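Local coordinates for protein FACT complex subunit SPT16 (Ashbya gossypii, PDB 6A8M) that probably acts, as a subunit of the FACT histone chaperone complex, to reorganize nucleosomes during transcription, DNA replication and DNA repair, at residues F320-L333 with G392-L404. Sequence-based numbering, arbitrary orientation.
Sequences FLLLLQEEIINNLL and GDCFNISLGFNNL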
loop_
_atom_site.group_PDB
_atom_site.type_symbol
_atom_site.label_atom_id
_atom_site.label_comp_id
_atom_site.label_asym_id
_atom_site.label_seq_id
_atom_site.Cartn_x
_atom_site.Cartn_y
_atom_site.Cartn_z
ATOM N N PHE A 320 5.698 -3.274 27.404
ATOM C CA PHE A 320 6.939 -3.387 26.643
ATOM C C PHE A 320 6.710 -3.151 25.158
ATOM O O PHE A 320 7.497 -2.458 24.506
ATOM C CB PHE A 320 7.577 -4.759 26.857
ATOM C CG PHE A 320 8.654 -5.046 25.862
ATOM C CD1 PHE A 320 9.895 -4.469 26.013
ATOM C CD2 PHE A 320 8.395 -5.821 24.728
ATOM C CE1 PHE A 320 10.890 -4.699 25.085
ATOM C CE2 PHE A 320 9.380 -6.042 23.790
ATOM C CZ PHE A 320 10.619 -5.483 23.965
ATOM N N LEU A 321 5.643 -3.736 24.596
ATOM C CA LEU A 321 5.356 -3.556 23.175
ATOM C C LEU A 321 5.249 -2.078 22.819
ATOM O O LEU A 321 5.763 -1.644 21.782
ATOM C CB LEU A 321 4.064 -4.296 22.812
ATOM C CG LEU A 321 3.533 -4.197 21.390
ATOM C CD1 LEU A 321 4.521 -4.836 20.425
ATOM C CD2 LEU A 321 2.176 -4.891 21.320
ATOM N N LEU A 322 4.616 -1.279 23.690
ATOM C CA LEU A 322 4.557 0.165 23.463
ATOM C C LEU A 322 5.942 0.789 23.431
ATOM O O LEU A 322 6.230 1.637 22.572
ATOM C CB LEU A 322 3.730 0.843 24.551
ATOM C CG LEU A 322 2.221 0.742 24.465
ATOM C CD1 LEU A 322 1.610 1.426 25.700
ATOM C CD2 LEU A 322 1.704 1.362 23.163
ATOM N N LEU A 323 6.794 0.415 24.391
ATOM C CA LEU A 323 8.155 0.944 24.461
ATOM C C LEU A 323 8.963 0.546 23.239
ATOM O O LEU A 323 9.767 1.335 22.735
ATOM C CB LEU A 323 8.844 0.445 25.735
ATOM C CG LEU A 323 8.203 0.933 27.042
ATOM C CD1 LEU A 323 8.898 0.371 28.254
ATOM C CD2 LEU A 323 8.230 2.460 27.072
ATOM N N LEU A 324 8.752 -0.673 22.742
ATOM C CA LEU A 324 9.464 -1.132 21.551
ATOM C C LEU A 324 9.051 -0.336 20.320
ATOM O O LEU A 324 9.900 0.068 19.511
ATOM C CB LEU A 324 9.205 -2.627 21.342
ATOM C CG LEU A 324 9.723 -3.205 20.020
ATOM C CD1 LEU A 324 11.260 -3.109 20.024
ATOM C CD2 LEU A 324 9.296 -4.650 19.858
ATOM N N GLN A 325 7.746 -0.122 20.142
ATOM C CA GLN A 325 7.303 0.684 19.008
ATOM C C GLN A 325 7.900 2.079 19.078
ATOM O O GLN A 325 8.358 2.624 18.067
ATOM C CB GLN A 325 5.772 0.767 18.965
ATOM C CG GLN A 325 5.292 1.368 17.632
ATOM C CD GLN A 325 3.890 1.942 17.676
ATOM O OE1 GLN A 325 3.538 2.704 18.589
ATOM N NE2 GLN A 325 3.092 1.607 16.668
ATOM N N GLU A 326 7.917 2.662 20.272
ATOM C CA GLU A 326 8.507 3.984 20.445
ATOM C C GLU A 326 9.985 3.982 20.071
ATOM O O GLU A 326 10.465 4.909 19.408
ATOM C CB GLU A 326 8.307 4.449 21.890
ATOM C CG GLU A 326 8.987 5.768 22.223
ATOM C CD GLU A 326 8.353 6.956 21.521
ATOM O OE1 GLU A 326 7.134 6.922 21.261
ATOM O OE2 GLU A 326 9.082 7.926 21.224
ATOM N N GLU A 327 10.720 2.942 20.484
ATOM C CA GLU A 327 12.126 2.825 20.105
ATOM C C GLU A 327 12.281 2.788 18.591
ATOM O O GLU A 327 13.172 3.436 18.035
ATOM C CB GLU A 327 12.725 1.573 20.757
ATOM C CG GLU A 327 14.055 1.069 20.162
ATOM C CD GLU A 327 15.258 1.960 20.448
ATOM O OE1 GLU A 327 15.121 2.948 21.195
ATOM O OE2 GLU A 327 16.362 1.668 19.927
ATOM N N ILE A 328 11.422 2.035 17.905
ATOM C CA ILE A 328 11.490 1.977 16.448
ATOM C C ILE A 328 11.157 3.339 15.847
ATOM O O ILE A 328 11.913 3.876 15.032
ATOM C CB ILE A 328 10.550 0.880 15.914
ATOM C CG1 ILE A 328 11.036 -0.478 16.374
ATOM C CG2 ILE A 328 10.484 0.889 14.395
ATOM C CD1 ILE A 328 10.017 -1.545 16.126
ATOM N N ILE A 329 10.036 3.932 16.268
ATOM C CA ILE A 329 9.546 5.135 15.594
ATOM C C ILE A 329 10.472 6.316 15.845
ATOM O O ILE A 329 10.837 7.049 14.916
ATOM C CB ILE A 329 8.107 5.450 16.031
ATOM C CG1 ILE A 329 7.142 4.404 15.457
ATOM C CG2 ILE A 329 7.741 6.892 15.622
ATOM C CD1 ILE A 329 5.694 4.493 15.966
ATOM N N ASN A 330 10.876 6.523 17.091
ATOM C CA ASN A 330 11.561 7.757 17.431
ATOM C C ASN A 330 13.065 7.593 17.612
ATOM O O ASN A 330 13.772 8.594 17.792
ATOM C CB ASN A 330 10.891 8.379 18.664
ATOM C CG ASN A 330 9.558 9.059 18.300
ATOM O OD1 ASN A 330 9.509 9.873 17.374
ATOM N ND2 ASN A 330 8.479 8.693 18.984
ATOM N N ASN A 331 13.589 6.374 17.500
ATOM C CA ASN A 331 15.027 6.193 17.531
ATOM C C ASN A 331 15.598 5.542 16.281
ATOM O O ASN A 331 16.623 5.997 15.785
ATOM C CB ASN A 331 15.423 5.373 18.756
ATOM C CG ASN A 331 16.892 5.451 19.036
ATOM O OD1 ASN A 331 17.492 6.523 18.925
ATOM N ND2 ASN A 331 17.497 4.320 19.374
ATOM N N LEU A 332 14.973 4.489 15.750
ATOM C CA LEU A 332 15.598 3.733 14.663
ATOM C C LEU A 332 15.190 4.208 13.276
ATOM O O LEU A 332 15.933 3.990 12.312
ATOM C CB LEU A 332 15.261 2.247 14.811
ATOM C CG LEU A 332 15.768 1.632 16.110
ATOM C CD1 LEU A 332 15.186 0.253 16.320
ATOM C CD2 LEU A 332 17.292 1.576 16.099
ATOM N N LEU A 333 14.021 4.824 13.139
ATOM C CA LEU A 333 13.530 5.273 11.839
ATOM C C LEU A 333 14.256 6.556 11.448
ATOM O O LEU A 333 13.810 7.660 11.745
ATOM C CB LEU A 333 12.029 5.488 11.904
ATOM C CG LEU A 333 11.080 4.603 11.131
ATOM C CD1 LEU A 333 9.730 5.278 11.088
ATOM C CD2 LEU A 333 11.617 4.283 9.724
ATOM N N GLY A 392 10.235 11.780 3.466
ATOM C CA GLY A 392 9.051 11.625 2.637
ATOM C C GLY A 392 8.544 10.211 2.507
ATOM O O GLY A 392 7.442 9.999 1.949
ATOM N N ASP A 393 9.303 9.230 2.979
ATOM C CA ASP A 393 8.791 7.868 3.012
ATOM C C ASP A 393 7.690 7.742 4.055
ATOM O O ASP A 393 7.727 8.384 5.103
ATOM C CB ASP A 393 9.900 6.874 3.352
ATOM C CG ASP A 393 10.857 6.636 2.192
ATOM O OD1 ASP A 393 10.597 7.139 1.080
ATOM O OD2 ASP A 393 11.892 5.972 2.431
ATOM N N CYS A 394 6.719 6.880 3.763
ATOM C CA CYS A 394 5.654 6.558 4.698
ATOM C C CYS A 394 5.729 5.074 5.009
ATOM O O CYS A 394 5.807 4.256 4.087
ATOM C CB CYS A 394 4.288 6.896 4.103
ATOM S SG CYS A 394 2.908 6.635 5.241
ATOM N N PHE A 395 5.684 4.726 6.296
ATOM C CA PHE A 395 5.790 3.327 6.702
ATOM C C PHE A 395 4.547 2.853 7.437
ATOM O O PHE A 395 3.873 3.607 8.153
ATOM C CB PHE A 395 7.022 3.094 7.609
ATOM C CG PHE A 395 8.311 3.318 6.905
ATOM C CD1 PHE A 395 8.942 2.268 6.245
ATOM C CD2 PHE A 395 8.854 4.592 6.841
ATOM C CE1 PHE A 395 10.120 2.487 5.552
ATOM C CE2 PHE A 395 10.038 4.815 6.163
ATOM C CZ PHE A 395 10.659 3.757 5.510
ATOM N N ASN A 396 4.255 1.567 7.231
ATOM C CA ASN A 396 3.436 0.766 8.135
ATOM C C ASN A 396 4.399 0.133 9.134
ATOM O O ASN A 396 5.135 -0.787 8.784
ATOM C CB ASN A 396 2.679 -0.277 7.321
ATOM C CG ASN A 396 1.947 -1.282 8.175
ATOM O OD1 ASN A 396 1.677 -1.033 9.343
ATOM N ND2 ASN A 396 1.594 -2.417 7.571
ATOM N N ILE A 397 4.447 0.661 10.356
ATOM C CA ILE A 397 5.288 0.081 11.401
ATOM C C ILE A 397 4.387 -0.865 12.177
ATOM O O ILE A 397 3.512 -0.421 12.930
ATOM C CB ILE A 397 5.894 1.166 12.308
ATOM C CG1 ILE A 397 6.701 2.172 11.484
ATOM C CG2 ILE A 397 6.755 0.551 13.403
ATOM C CD1 ILE A 397 7.923 1.548 10.788
ATOM N N SER A 398 4.580 -2.174 11.968
ATOM C CA SER A 398 3.660 -3.185 12.481
ATOM C C SER A 398 4.495 -4.250 13.166
ATOM O O SER A 398 5.374 -4.854 12.539
ATOM C CB SER A 398 2.831 -3.802 11.347
ATOM O OG SER A 398 2.127 -4.954 11.809
ATOM N N LEU A 399 4.226 -4.490 14.436
ATOM C CA LEU A 399 5.001 -5.498 15.133
ATOM C C LEU A 399 4.099 -6.392 15.954
ATOM O O LEU A 399 3.023 -6.000 16.394
ATOM C CB LEU A 399 6.079 -4.909 16.021
ATOM C CG LEU A 399 5.848 -3.587 16.727
ATOM C CD1 LEU A 399 6.653 -3.537 17.993
ATOM C CD2 LEU A 399 6.297 -2.475 15.823
ATOM N N GLY A 400 4.563 -7.611 16.149
ATOM C CA GLY A 400 3.725 -8.614 16.768
ATOM C C GLY A 400 4.571 -9.638 17.479
ATOM O O GLY A 400 5.749 -9.828 17.161
ATOM N N PHE A 401 3.955 -10.268 18.480
ATOM C CA PHE A 401 4.529 -11.406 19.184
ATOM C C PHE A 401 3.464 -12.495 19.182
ATOM O O PHE A 401 2.307 -12.222 19.519
ATOM C CB PHE A 401 4.922 -11.039 20.614
ATOM C CG PHE A 401 5.974 -9.966 20.697
ATOM C CD1 PHE A 401 7.310 -10.295 20.631
ATOM C CD2 PHE A 401 5.621 -8.625 20.825
ATOM C CE1 PHE A 401 8.295 -9.307 20.694
ATOM C CE2 PHE A 401 6.604 -7.631 20.888
ATOM C CZ PHE A 401 7.936 -7.975 20.817
ATOM N N ASN A 402 3.835 -13.710 18.795
ATOM C CA ASN A 402 2.855 -14.787 18.719
ATOM C C ASN A 402 3.303 -15.945 19.603
ATOM O O ASN A 402 4.443 -15.996 20.083
ATOM C CB ASN A 402 2.642 -15.227 17.264
ATOM C CG ASN A 402 1.292 -15.946 17.034
ATOM O OD1 ASN A 402 0.502 -16.150 17.959
ATOM N ND2 ASN A 402 1.033 -16.312 15.783
ATOM N N ASN A 403 2.365 -16.855 19.859
ATOM C CA ASN A 403 2.679 -18.116 20.542
ATOM C C ASN A 403 3.197 -17.868 21.956
ATOM O O ASN A 403 4.155 -18.499 22.417
ATOM C CB ASN A 403 3.677 -18.950 19.730
ATOM C CG ASN A 403 3.138 -19.321 18.362
ATOM O OD1 ASN A 403 2.193 -20.090 18.262
ATOM N ND2 ASN A 403 3.748 -18.788 17.304
ATOM N N LEU A 404 2.545 -16.956 22.656
ATOM C CA LEU A 404 2.815 -16.711 24.061
ATOM C C LEU A 404 1.780 -17.438 24.907
ATOM O O LEU A 404 0.658 -17.685 24.464
ATOM C CB LEU A 404 2.772 -15.211 24.359
ATOM C CG LEU A 404 3.687 -14.396 23.448
ATOM C CD1 LEU A 404 3.573 -12.920 23.779
ATOM C CD2 LEU A 404 5.118 -14.913 23.638
HETATM O O HOH W 1 3.959 -0.504 15.440
#
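Leu321 and Leu324 both hold CG anti to the backbone N (chi1 177° and 172°), which brings Leu321 CD1 and Leu324 CD2 to Leu399 and Phe401. Here a helix packs on an antiparallel sheet of the M24 peptidase-like, or pita-bread, domain of Spt16. The helix runs roughly antiparallel to strand 394-402, at 150°, and the axes come within 9.9 Å. Leu399 CD1 packs tightly against both leucines, 3.5 Å from Leu321 CD1 and 3.4 Å from Leu324 CD2. Both leucine methyls also meet the edge of the Phe401 ring. Phe401 CZ in turn lies in the plane of the Phe320 ring, at its edge, 3.8 Å from Phe320 CE2. Cutting Phe401 back to an alanine is likely to open a gap beside Leu321 and Leu324 and leave the Phe320 edge without this partner. Further along, Ile328 reaches Leu399 tip to tip with CD1 and lays CG2 against Ile397 CG2. Leu333, just past the helix, sets CD2 over one face of Phe395 in a CH-pi contact. Gln325 is the polar exception: NE2 bonds Asp419 and OE1 bonds Lys436. Gln325 NE2 also bonds a water that donates to Ile397 O, at 2.6 Å from each atom.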